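Local coordinates for nitrogenase molybdenum-iron protein beta chain (Clostridium pasteurianum, PDB 4WES) that forms, with the alpha chain, the molybdenum-iron component of nitrogenase, which shares an [8Fe-7S] cluster between the two chains and reduces dinitrogen to ammonium, at residues K171-P176 / G233-T238; M194-I199 / T284-P289. One frame throughout, in Å; residues are numbered along the deposited sequence. Where two conformers were deposited one is given.

In the fold
Both contacts reach the four-stranded parallel sheet of strands 198-200, 172-175, 237-241 and 261-264, and their centres lie 13 Å apart. Contact 1 joins the two inner strands near their N-terminal ends; contact 2 fastens the approach to the outer strand 198-200 to the turn that follows helix 270-284. Strand 172-175 bridges them: Val174 N lies 2.8 Å from Ile199 O and Ile172 O 3.0 Å from Ile199 N, both probable hydrogen bonds, while Ile172 CD1 packs 3.6 Å from Thr284 CG2. The four segments alternate along the chain. Both contacts lie on the same side of the chain's centre, away from the [8Fe-7S] cluster and the iron(II) sites.

Contact 1. Residues K171-P176 / G233-T238; sequences KINVIP and GNSDLT
The backbones of Asn173 and Thr238 pair in parallel, their CA atoms 4.4 Å apart, on the two inner strands of a four-stranded parallel alpha/beta sheet, its strand order 2-1-3-4. Asn173 N donates to Leu237 O at 2.8 Å, and just before it Asp236 N donates to Lys171 O at 2.9 Å, almost straight at 171°. The side chain of Asn173 then works as a clamp across the two strands. With CG anti to its carbonyl carbon (chi1 -60°), the amide reaches both Ser235 and Thr238. Its ND2 donates to Thr238 OG1 at 3.1 Å, the acceptor lying in the amide plane, and also bonds Thr232 O, so the nitrogen of this buried group has two partners. Ser235 OG is in turn held by Asn169 ND2. On the same face, helix 243-257 brings Leu253 against Asn173 and Thr238, while on the other Ile172 and Leu237 pack on Ala283 of helix 270-284. Farther along, Ile175 CD1 rests 4.0 Å from Thr238 CG2. The clamp closes where Ser235 OG donates to Asn173 OD1 at 2.7 Å, coming from above the carbonyl plane, 42° out of it.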
loop_
_atom_site.group_PDB
_atom_site.type_symbol
_atom_site.label_atom_id
_atom_site.label_comp_id
_atom_site.label_asym_id
_atom_site.label_seq_id
_atom_site.Cartn_x
_atom_site.Cartn_y
_atom_site.Cartn_z
ATOM N N LYS B 171 -18.812 -4.188 35.229
ATOM C CA LYS B 171 -18.003 -3.865 34.054
ATOM C C LYS B 171 -16.515 -4.156 34.307
ATOM O O LYS B 171 -16.046 -4.201 35.449
ATOM C CB LYS B 171 -18.163 -2.389 33.662
ATOM C CG LYS B 171 -19.605 -2.020 33.323
ATOM C CD LYS B 171 -19.741 -0.569 32.894
ATOM C CE LYS B 171 -21.185 -0.265 32.570
ATOM N NZ LYS B 171 -21.359 1.114 32.032
ATOM N N ILE B 172 -15.771 -4.275 33.208
ATOM C CA ILE B 172 -14.327 -4.322 33.238
ATOM C C ILE B 172 -13.816 -2.968 32.677
ATOM O O ILE B 172 -14.264 -2.531 31.626
ATOM C CB ILE B 172 -13.789 -5.472 32.377
ATOM C CG1 ILE B 172 -14.170 -6.805 33.037
ATOM C CG2 ILE B 172 -12.275 -5.378 32.167
ATOM C CD1 ILE B 172 -13.762 -8.033 32.265
ATOM N N ASN B 173 -12.914 -2.309 33.411
ATOM C CA ASN B 173 -12.249 -1.117 32.874
ATOM C C ASN B 173 -11.160 -1.573 31.891
ATOM O O ASN B 173 -10.469 -2.561 32.179
ATOM C CB ASN B 173 -11.574 -0.312 33.960
ATOM C CG ASN B 173 -12.531 0.178 35.015
ATOM O OD1 ASN B 173 -13.656 0.555 34.716
ATOM N ND2 ASN B 173 -12.055 0.185 36.260
ATOM N N VAL B 174 -10.973 -0.855 30.801
ATOM C CA VAL B 174 -9.856 -1.100 29.917
ATOM C C VAL B 174 -9.137 0.210 29.645
ATOM O O VAL B 174 -9.747 1.162 29.165
ATOM C CB VAL B 174 -10.252 -1.871 28.630
ATOM C CG1 VAL B 174 -11.361 -1.183 27.852
ATOM C CG2 VAL B 174 -9.022 -2.134 27.761
ATOM N N ILE B 175 -7.849 0.235 29.975
ATOM C CA ILE B 175 -6.997 1.365 29.642
ATOM C C ILE B 175 -6.190 0.886 28.435
ATOM O O ILE B 175 -5.401 -0.041 28.559
ATOM C CB ILE B 175 -6.088 1.785 30.810
ATOM C CG1 ILE B 175 -6.915 2.127 32.052
ATOM C CG2 ILE B 175 -5.204 2.930 30.397
ATOM C CD1 ILE B 175 -6.076 2.304 33.318
ATOM N N PRO B 176 -6.443 1.476 27.249
ATOM C CA PRO B 176 -5.962 0.880 26.011
ATOM C C PRO B 176 -4.516 1.233 25.655
ATOM O O PRO B 176 -4.014 0.780 24.635
ATOM C CB PRO B 176 -6.928 1.433 24.980
ATOM C CG PRO B 176 -7.233 2.799 25.496
ATOM C CD PRO B 176 -7.364 2.599 26.994
ATOM N N GLY B 233 -14.425 3.376 39.429
ATOM C CA GLY B 233 -14.169 2.852 40.758
ATOM C C GLY B 233 -15.102 1.733 41.197
ATOM O O GLY B 233 -14.858 1.085 42.227
ATOM N N ASN B 234 -16.183 1.520 40.441
ATOM C CA ASN B 234 -17.195 0.491 40.748
ATOM C C ASN B 234 -17.064 -0.770 39.914
ATOM O O ASN B 234 -17.878 -1.660 40.008
ATOM C CB ASN B 234 -18.578 1.085 40.555
ATOM C CG ASN B 234 -18.939 2.061 41.651
ATOM O OD1 ASN B 234 -18.682 1.802 42.849
ATOM N ND2 ASN B 234 -19.559 3.181 41.276
ATOM N N SER B 235 -16.006 -0.848 39.110
ATOM C CA SER B 235 -15.799 -1.973 38.212
ATOM C C SER B 235 -15.211 -3.197 38.913
ATOM O O SER B 235 -14.711 -3.096 40.032
ATOM C CB SER B 235 -14.938 -1.536 37.021
ATOM O OG SER B 235 -15.594 -0.472 36.373
ATOM N N ASP B 236 -15.237 -4.339 38.210
ATOM C CA ASP B 236 -14.747 -5.605 38.741
ATOM C C ASP B 236 -13.239 -5.766 38.620
ATOM O O ASP B 236 -12.614 -6.469 39.406
ATOM C CB ASP B 236 -15.400 -6.752 38.000
ATOM C CG ASP B 236 -16.874 -6.896 38.317
ATOM O OD1 ASP B 236 -17.291 -6.620 39.480
ATOM O OD2 ASP B 236 -17.631 -7.316 37.386
ATOM N N LEU B 237 -12.654 -5.142 37.593
ATOM C CA LEU B 237 -11.292 -5.423 37.157
ATOM C C LEU B 237 -10.907 -4.314 36.201
ATOM O O LEU B 237 -11.771 -3.801 35.473
ATOM C CB LEU B 237 -11.231 -6.774 36.421
ATOM C CG LEU B 237 -9.891 -7.246 35.871
ATOM C CD1 LEU B 237 -8.884 -7.506 36.966
ATOM C CD2 LEU B 237 -10.072 -8.465 34.982
ATOM N N THR B 238 -9.608 -3.985 36.165
ATOM C CA THR B 238 -9.038 -3.133 35.131
ATOM C C THR B 238 -8.034 -3.950 34.323
ATOM O O THR B 238 -7.142 -4.557 34.895
ATOM C CB THR B 238 -8.333 -1.909 35.755
ATOM O OG1 THR B 238 -9.259 -1.150 36.545
ATOM C CG2 THR B 238 -7.700 -1.042 34.676
#

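Contact 2. Residues M194-I199 / T284-P289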
loop_
_atom_site.group_PDB
_atom_site.type_symbol
_atom_site.label_atom_id
_atom_site.label_comp_id
_atom_site.label_asym_id
_atom_site.label_seq_id
_atom_site.Cartn_x
_atom_site.Cartn_y
_atom_site.Cartn_z
ATOM N N MET B 194 -17.547 -10.283 22.599
ATOM C CA MET B 194 -17.455 -11.177 23.752
ATOM C C MET B 194 -18.665 -11.023 24.696
ATOM O O MET B 194 -18.816 -11.819 25.622
ATOM C CB MET B 194 -16.172 -10.941 24.563
ATOM C CG MET B 194 -14.855 -11.396 23.899
ATOM S SD MET B 194 -14.640 -13.167 23.744
ATOM C CE MET B 194 -14.397 -13.672 25.454
ATOM N N ASP B 195 -19.477 -9.987 24.490
ATOM C CA ASP B 195 -20.605 -9.656 25.343
ATOM C C ASP B 195 -20.168 -9.313 26.777
ATOM O O ASP B 195 -20.812 -9.728 27.754
ATOM C CB ASP B 195 -21.661 -10.777 25.331
ATOM C CG ASP B 195 -23.001 -10.319 25.864
ATOM O OD1 ASP B 195 -23.312 -9.098 25.801
ATOM O OD2 ASP B 195 -23.759 -11.186 26.333
ATOM N N ILE B 196 -19.106 -8.519 26.893
ATOM C CA ILE B 196 -18.548 -8.106 28.157
ATOM C C ILE B 196 -18.717 -6.591 28.347
ATOM O O ILE B 196 -18.088 -5.813 27.643
ATOM C CB ILE B 196 -17.058 -8.484 28.259
ATOM C CG1 ILE B 196 -16.936 -9.996 28.249
ATOM C CG2 ILE B 196 -16.396 -7.889 29.496
ATOM C CD1 ILE B 196 -15.515 -10.508 28.063
ATOM N N PRO B 197 -19.517 -6.168 29.331
ATOM C CA PRO B 197 -19.622 -4.735 29.638
ATOM C C PRO B 197 -18.300 -4.150 30.094
ATOM O O PRO B 197 -17.555 -4.822 30.828
ATOM C CB PRO B 197 -20.681 -4.683 30.760
ATOM C CG PRO B 197 -21.508 -5.926 30.524
ATOM C CD PRO B 197 -20.523 -6.961 30.057
ATOM N N TYR B 198 -18.034 -2.901 29.704
ATOM C CA TYR B 198 -16.725 -2.312 29.936
ATOM C C TYR B 198 -16.828 -0.792 30.011
ATOM O O TYR B 198 -17.824 -0.195 29.582
ATOM C CB TYR B 198 -15.725 -2.714 28.800
ATOM C CG TYR B 198 -16.137 -2.127 27.467
ATOM C CD1 TYR B 198 -17.103 -2.714 26.683
ATOM C CD2 TYR B 198 -15.638 -0.900 27.066
ATOM C CE1 TYR B 198 -17.517 -2.119 25.499
ATOM C CE2 TYR B 198 -16.047 -0.307 25.912
ATOM C CZ TYR B 198 -17.003 -0.904 25.126
ATOM O OH TYR B 198 -17.441 -0.286 23.979
ATOM N N ILE B 199 -15.759 -0.199 30.545
ATOM C CA ILE B 199 -15.531 1.236 30.464
ATOM C C ILE B 199 -14.124 1.381 29.885
ATOM O O ILE B 199 -13.169 0.920 30.512
ATOM C CB ILE B 199 -15.563 1.970 31.822
ATOM C CG1 ILE B 199 -16.935 1.798 32.497
ATOM C CG2 ILE B 199 -15.254 3.441 31.611
ATOM C CD1 ILE B 199 -16.926 2.206 33.953
ATOM N N THR B 284 -14.482 -13.407 33.037
ATOM C CA THR B 284 -15.931 -13.318 32.920
ATOM C C THR B 284 -16.658 -14.626 32.787
ATOM O O THR B 284 -17.884 -14.678 32.969
ATOM C CB THR B 284 -16.321 -12.473 31.710
ATOM O OG1 THR B 284 -15.903 -13.123 30.515
ATOM C CG2 THR B 284 -15.732 -11.067 31.809
ATOM N N GLY B 285 -15.933 -15.691 32.496
ATOM C CA GLY B 285 -16.553 -16.962 32.165
ATOM C C GLY B 285 -17.230 -17.011 30.805
ATOM O O GLY B 285 -17.899 -17.977 30.492
ATOM N N LYS B 286 -17.066 -15.971 30.006
ATOM C CA LYS B 286 -17.696 -15.871 28.688
ATOM C C LYS B 286 -16.883 -16.642 27.639
ATOM O O LYS B 286 -15.665 -16.532 27.577
ATOM C CB LYS B 286 -17.855 -14.400 28.286
ATOM C CG LYS B 286 -18.724 -13.557 29.215
ATOM C CD LYS B 286 -20.138 -13.392 28.731
ATOM C CE LYS B 286 -21.069 -12.800 29.784
ATOM N NZ LYS B 286 -20.714 -11.423 30.212
ATOM N N GLU B 287 -17.573 -17.453 26.835
ATOM C CA GLU B 287 -16.939 -18.201 25.765
ATOM C C GLU B 287 -16.542 -17.282 24.595
ATOM O O GLU B 287 -17.153 -16.240 24.368
ATOM C CB GLU B 287 -17.894 -19.285 25.262
ATOM C CG GLU B 287 -18.379 -20.266 26.355
ATOM C CD GLU B 287 -17.305 -21.218 26.879
ATOM O OE1 GLU B 287 -16.411 -21.629 26.106
ATOM O OE2 GLU B 287 -17.373 -21.570 28.079
ATOM N N VAL B 288 -15.514 -17.681 23.871
ATOM C CA VAL B 288 -15.073 -16.917 22.706
ATOM C C VAL B 288 -16.003 -17.229 21.521
ATOM O O VAL B 288 -16.167 -18.409 21.159
ATOM C CB VAL B 288 -13.638 -17.268 22.331
ATOM C CG1 VAL B 288 -13.176 -16.443 21.125
ATOM C CG2 VAL B 288 -12.717 -17.016 23.520
ATOM N N PRO B 289 -16.665 -16.208 20.960
ATOM C CA PRO B 289 -17.621 -16.476 19.876
ATOM C C PRO B 289 -16.983 -16.867 18.554
ATOM O O PRO B 289 -15.793 -16.613 18.290
ATOM C CB PRO B 289 -18.352 -15.156 19.726
ATOM C CG PRO B 289 -17.358 -14.124 20.154
ATOM C CD PRO B 289 -16.591 -14.770 21.277
HETATM O O HOH W 1 -19.112 -14.432 24.814
#
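Met194 and Glu287 are joined by a single water that donates to both backbone carbonyls, 2.8 Å from Met194 O and 2.7 Å from Glu287 O, linking two mostly irregular segments that share one direct hydrogen bond. That bond comes from Lys286, whose NZ donates to Asp195 O at 3.0 Å, tilted 30° from the carbonyl plane. Bends at chi2 (-98°) and chi4 (63°) carry the lysine chain past Met194 O to this carbonyl. Asp195 has positive phi in a Schellman motif that ends helix 181-193, and its carboxylate, with OD2 4.9 Å from NZ, could add a modest electrostatic pull. In one of its two conformers the methionine, folded back at chi2 and chi3, lays SD against Pro289 at about a right angle, 3.5 Å from CD. At the other end, Ile196 CD1 lies against Thr284, 3.6 Å from OG1 and also touching CG2. The same hydroxyl bonds Leu280 O, back in the last turn of helix 270-284, and accepts from Lys286 N in an ST turn, so it ties the helix exit to the residues after it. Leu280 packs against Met194 and Ile196, Phe191 of helix 181-193 meets Ile196, and Val288 packs on Trp519 of the alpha chain. Pro289 occupies the N-cap position of helix 290-305, so the contact joins three helix ends just before strand 198-200 enters the sheet beside strand 172-175.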